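Local coordinates for protein branched-chain-amino-acid aminotransferase (Pseudomonas sp. UW4, PDB 6JIF) that catalyses the pyridoxal-phosphate-dependent transfer of amino groups between branched-chain amino acids and 2-oxo acids, as a class IV aminotransferase, at residues Gly141-Val153 and Glu164-Ala176. Sequence-based numbering, arbitrary orientation.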
loop_
_atom_site.group_PDB
_atom_site.type_symbol
_atom_site.label_atom_id
_atom_site.label_comp_id
_atom_site.label_asym_id
_atom_site.label_seq_id
_atom_site.Cartn_x
_atom_site.Cartn_y
_atom_site.Cartn_z
ATOM N N GLY B 141 -21.618 2.789 26.384
ATOM C CA GLY B 141 -21.378 2.247 25.064
ATOM C C GLY B 141 -19.985 2.496 24.537
ATOM O O GLY B 141 -19.712 2.180 23.370
ATOM N N GLY B 142 -19.123 3.088 25.341
ATOM C CA GLY B 142 -17.788 3.445 24.911
ATOM C C GLY B 142 -16.792 2.319 25.112
ATOM O O GLY B 142 -17.098 1.270 25.636
ATOM N N ALA B 143 -15.589 2.532 24.615
ATOM C CA ALA B 143 -14.532 1.522 24.740
ATOM C C ALA B 143 -13.192 2.219 24.619
ATOM O O ALA B 143 -13.104 3.358 24.177
ATOM C CB ALA B 143 -14.666 0.438 23.672
ATOM N N LEU B 144 -12.135 1.507 24.960
ATOM C CA LEU B 144 -10.784 1.984 24.684
ATOM C C LEU B 144 -10.230 1.217 23.475
ATOM O O LEU B 144 -10.044 -0.012 23.526
ATOM C CB LEU B 144 -9.900 1.804 25.916
ATOM C CG LEU B 144 -8.482 2.360 25.718
ATOM C CD1 LEU B 144 -8.546 3.906 25.728
ATOM C CD2 LEU B 144 -7.583 1.866 26.848
ATOM N N TYR B 145 -9.978 1.918 22.383
ATOM C CA TYR B 145 -9.494 1.274 21.177
ATOM C C TYR B 145 -7.984 1.274 21.200
ATOM O O TYR B 145 -7.372 2.280 21.555
ATOM C CB TYR B 145 -9.998 2.023 19.956
ATOM C CG TYR B 145 -9.603 1.460 18.611
ATOM C CD1 TYR B 145 -10.305 0.420 18.041
ATOM C CD2 TYR B 145 -8.559 2.020 17.902
ATOM C CE1 TYR B 145 -9.948 -0.075 16.774
ATOM C CE2 TYR B 145 -8.179 1.538 16.675
ATOM C CZ TYR B 145 -8.877 0.507 16.107
ATOM O OH TYR B 145 -8.507 0.063 14.833
ATOM N N LEU B 146 -7.399 0.129 20.870
ATOM C CA LEU B 146 -5.959 -0.029 20.741
ATOM C C LEU B 146 -5.617 -0.236 19.275
ATOM O O LEU B 146 -6.238 -1.085 18.621
ATOM C CB LEU B 146 -5.475 -1.240 21.526
ATOM C CG LEU B 146 -5.086 -1.001 22.973
ATOM C CD1 LEU B 146 -6.300 -0.489 23.683
ATOM C CD2 LEU B 146 -4.592 -2.370 23.591
ATOM N N ARG B 147 -4.573 0.485 18.810
ATOM C CA ARG B 147 -4.004 0.438 17.473
ATOM C C ARG B 147 -2.538 -0.022 17.543
ATOM O O ARG B 147 -1.612 0.815 17.670
ATOM C CB ARG B 147 -4.134 1.813 16.798
ATOM C CG ARG B 147 -3.410 1.959 15.442
ATOM C CD ARG B 147 -3.846 0.906 14.437
ATOM N NE ARG B 147 -5.282 1.019 14.141
ATOM C CZ ARG B 147 -5.823 1.725 13.133
ATOM N NH1 ARG B 147 -5.082 2.422 12.298
ATOM N NH2 ARG B 147 -7.148 1.748 12.968
ATOM N N PRO B 148 -2.279 -1.331 17.519
ATOM C CA PRO B 148 -0.900 -1.806 17.290
ATOM C C PRO B 148 -0.559 -1.708 15.820
ATOM O O PRO B 148 -1.429 -1.813 14.958
ATOM C CB PRO B 148 -0.911 -3.284 17.715
ATOM C CG PRO B 148 -2.274 -3.489 18.460
ATOM C CD PRO B 148 -3.203 -2.427 17.867
ATOM N N PHE B 149 0.745 -1.536 15.548
ATOM C CA PHE B 149 1.211 -1.489 14.171
ATOM C C PHE B 149 2.710 -1.769 14.144
ATOM O O PHE B 149 3.423 -1.532 15.114
ATOM C CB PHE B 149 0.896 -0.140 13.493
ATOM C CG PHE B 149 1.475 1.097 14.184
ATOM C CD1 PHE B 149 0.923 1.603 15.356
ATOM C CD2 PHE B 149 2.525 1.803 13.593
ATOM C CE1 PHE B 149 1.445 2.749 15.940
ATOM C CE2 PHE B 149 3.079 2.963 14.191
ATOM C CZ PHE B 149 2.514 3.439 15.359
ATOM N N VAL B 150 3.146 -2.315 13.024
ATOM C CA VAL B 150 4.551 -2.601 12.787
ATOM C C VAL B 150 4.931 -1.903 11.472
ATOM O O VAL B 150 4.170 -1.953 10.499
ATOM C CB VAL B 150 4.825 -4.106 12.696
ATOM C CG1 VAL B 150 6.328 -4.344 12.422
ATOM C CG2 VAL B 150 4.416 -4.792 14.000
ATOM N N ILE B 151 6.080 -1.205 11.473
ATOM C CA ILE B 151 6.475 -0.416 10.308
ATOM C C ILE B 151 7.983 -0.575 10.049
ATOM O O ILE B 151 8.768 -0.621 10.998
ATOM C CB ILE B 151 6.115 1.073 10.492
ATOM C CG1 ILE B 151 6.720 1.659 11.751
ATOM C CG2 ILE B 151 4.610 1.322 10.353
ATOM C CD1 ILE B 151 6.743 3.180 11.655
ATOM N N GLY B 152 8.377 -0.587 8.767
ATOM C CA GLY B 152 9.797 -0.648 8.380
ATOM C C GLY B 152 10.432 0.727 8.453
ATOM O O GLY B 152 9.910 1.697 7.900
ATOM N N VAL B 153 11.564 0.818 9.143
ATOM C CA VAL B 153 12.246 2.083 9.390
ATOM C C VAL B 153 13.751 1.889 9.215
ATOM O O VAL B 153 14.247 0.790 8.916
ATOM C CB VAL B 153 11.932 2.648 10.799
ATOM C CG1 VAL B 153 10.352 2.797 11.021
ATOM C CG2 VAL B 153 12.541 1.794 11.868
ATOM N N GLU B 164 15.496 -2.017 9.974
ATOM C CA GLU B 164 14.994 -1.902 11.345
ATOM C C GLU B 164 13.476 -1.826 11.292
ATOM O O GLU B 164 12.892 -1.492 10.252
ATOM C CB GLU B 164 15.492 -0.635 12.087
ATOM C CG GLU B 164 16.968 -0.472 12.238
ATOM C CD GLU B 164 17.347 0.964 12.614
ATOM O OE1 GLU B 164 16.516 1.688 13.207
ATOM O OE2 GLU B 164 18.486 1.373 12.301
ATOM N N PHE B 165 12.820 -2.127 12.415
ATOM C CA PHE B 165 11.364 -2.027 12.454
ATOM C C PHE B 165 10.911 -1.435 13.796
ATOM O O PHE B 165 11.609 -1.511 14.788
ATOM C CB PHE B 165 10.665 -3.397 12.198
ATOM C CG PHE B 165 11.057 -4.060 10.913
ATOM C CD1 PHE B 165 12.208 -4.816 10.856
ATOM C CD2 PHE B 165 10.247 -3.936 9.791
ATOM C CE1 PHE B 165 12.604 -5.406 9.656
ATOM C CE2 PHE B 165 10.630 -4.524 8.587
ATOM C CZ PHE B 165 11.788 -5.269 8.540
ATOM N N ILE B 166 9.724 -0.836 13.802
ATOM C CA ILE B 166 9.078 -0.345 15.013
ATOM C C ILE B 166 7.770 -1.104 15.200
ATOM O O ILE B 166 6.979 -1.243 14.262
ATOM C CB ILE B 166 8.828 1.178 14.951
ATOM C CG1 ILE B 166 10.133 1.904 15.238
ATOM C CG2 ILE B 166 7.712 1.615 15.946
ATOM C CD1 ILE B 166 10.061 3.398 14.985
ATOM N N PHE B 167 7.530 -1.588 16.429
ATOM C CA PHE B 167 6.233 -2.125 16.850
ATOM C C PHE B 167 5.697 -1.154 17.903
ATOM O O PHE B 167 6.387 -0.844 18.862
ATOM C CB PHE B 167 6.394 -3.543 17.419
ATOM C CG PHE B 167 5.157 -4.050 18.089
ATOM C CD1 PHE B 167 3.921 -3.891 17.472
ATOM C CD2 PHE B 167 5.227 -4.645 19.338
ATOM C CE1 PHE B 167 2.743 -4.336 18.100
ATOM C CE2 PHE B 167 4.066 -5.109 19.985
ATOM C CZ PHE B 167 2.841 -4.979 19.383
ATOM N N SER B 168 4.540 -0.563 17.655
ATOM C CA SER B 168 4.038 0.405 18.611
ATOM C C SER B 168 2.535 0.176 18.801
ATOM O O SER B 168 1.855 -0.422 17.969
ATOM C CB SER B 168 4.383 1.833 18.121
ATOM O OG SER B 168 3.873 2.878 18.929
ATOM N N ILE B 169 2.023 0.614 19.936
ATOM C CA ILE B 169 0.586 0.516 20.191
ATOM C C ILE B 169 0.167 1.818 20.865
ATOM O O ILE B 169 0.643 2.132 21.963
ATOM C CB ILE B 169 0.176 -0.682 21.089
ATOM C CG1 ILE B 169 0.887 -1.983 20.665
ATOM C CG2 ILE B 169 -1.384 -0.816 21.213
ATOM C CD1 ILE B 169 0.745 -3.092 21.656
ATOM N N PHE B 170 -0.774 2.539 20.248
ATOM C CA PHE B 170 -1.397 3.636 20.981
ATOM C C PHE B 170 -2.875 3.313 21.183
ATOM O O PHE B 170 -3.402 2.356 20.622
ATOM C CB PHE B 170 -1.184 5.003 20.288
ATOM C CG PHE B 170 -1.791 5.142 18.930
ATOM C CD1 PHE B 170 -3.117 5.566 18.784
ATOM C CD2 PHE B 170 -1.012 4.963 17.775
ATOM C CE1 PHE B 170 -3.695 5.740 17.529
ATOM C CE2 PHE B 170 -1.624 5.131 16.515
ATOM C CZ PHE B 170 -2.967 5.511 16.404
ATOM N N CYS B 171 -3.532 4.069 22.059
ATOM C CA CYS B 171 -4.951 3.853 22.313
ATOM C C CYS B 171 -5.697 5.181 22.249
ATOM O O CYS B 171 -5.112 6.271 22.326
ATOM C CB CYS B 171 -5.185 3.139 23.669
ATOM S SG CYS B 171 -4.810 4.076 25.146
ATOM N N ILE B 172 -7.002 5.074 22.074
ATOM C CA ILE B 172 -7.901 6.252 22.055
ATOM C C ILE B 172 -9.241 5.850 22.649
ATOM O O ILE B 172 -9.694 4.726 22.416
ATOM C CB ILE B 172 -8.123 6.812 20.629
ATOM C CG1 ILE B 172 -8.595 5.706 19.673
ATOM C CG2 ILE B 172 -6.877 7.454 20.085
ATOM C CD1 ILE B 172 -9.175 6.307 18.427
ATOM N N PRO B 173 -9.906 6.725 23.419
ATOM C CA PRO B 173 -11.276 6.432 23.831
ATOM C C PRO B 173 -12.193 6.592 22.623
ATOM O O PRO B 173 -11.995 7.481 21.788
ATOM C CB PRO B 173 -11.545 7.504 24.887
ATOM C CG PRO B 173 -10.740 8.682 24.388
ATOM C CD PRO B 173 -9.455 8.052 23.878
ATOM N N VAL B 174 -13.160 5.679 22.477
ATOM C CA VAL B 174 -14.063 5.715 21.327
ATOM C C VAL B 174 -15.481 5.489 21.831
ATOM O O VAL B 174 -15.705 4.968 22.937
ATOM C CB VAL B 174 -13.674 4.677 20.238
ATOM C CG1 VAL B 174 -12.250 4.961 19.679
ATOM C CG2 VAL B 174 -13.766 3.239 20.802
ATOM N N GLY B 175 -16.437 5.998 21.068
ATOM C CA GLY B 175 -17.824 5.755 21.381
ATOM C C GLY B 175 -18.450 4.960 20.272
ATOM O O GLY B 175 -17.799 4.128 19.641
ATOM N N ALA B 176 -19.731 5.210 20.030
ATOM C CA ALA B 176 -20.421 4.579 18.918
ATOM C C ALA B 176 -19.825 5.115 17.631
ATOM O O ALA B 176 -19.585 6.319 17.504
ATOM C CB ALA B 176 -21.919 4.898 18.974
#
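The F170 ring takes R147 CB over one face, a CH-pi contact 4.0 Å from the centroid, and meets F149 CE1 through CD2. With CG between its backbone N and carbonyl carbon (chi1 58°), F149 leans across the partner strand, its CZ 3.7 Å from S168 CB; R147 O and I151 CG2 lie at its ring edge. On the opposite sheet face, F167 receives P148 CB and F149 O at its edge, while V150 CG2 comes within 3.6 Å of its CD1. L146 and P148 pack against I169 there, and all three against helix 117-130. Bends at chi2 and chi3 turn the R147 guanidinium, which stands off the sheet, so that NH2 donates almost in plane to Y145 OH (2.9 Å, 167°); NH1 bonds Y73 OH of the second subunit. Strands 143-153 and 164-174 form an antiparallel hairpin with twelve backbone bonds, from the A143-V174 pair to V153-E164. R147 N to F170 O is nearly straight (177°), whereas F170 N sits well above the carbonyl plane of R147 O. One face is thus largely apolar, while the other buries a cationic group whose bonds to two tyrosine hydroxyls, one across the dimer interface, probably fix its orientation.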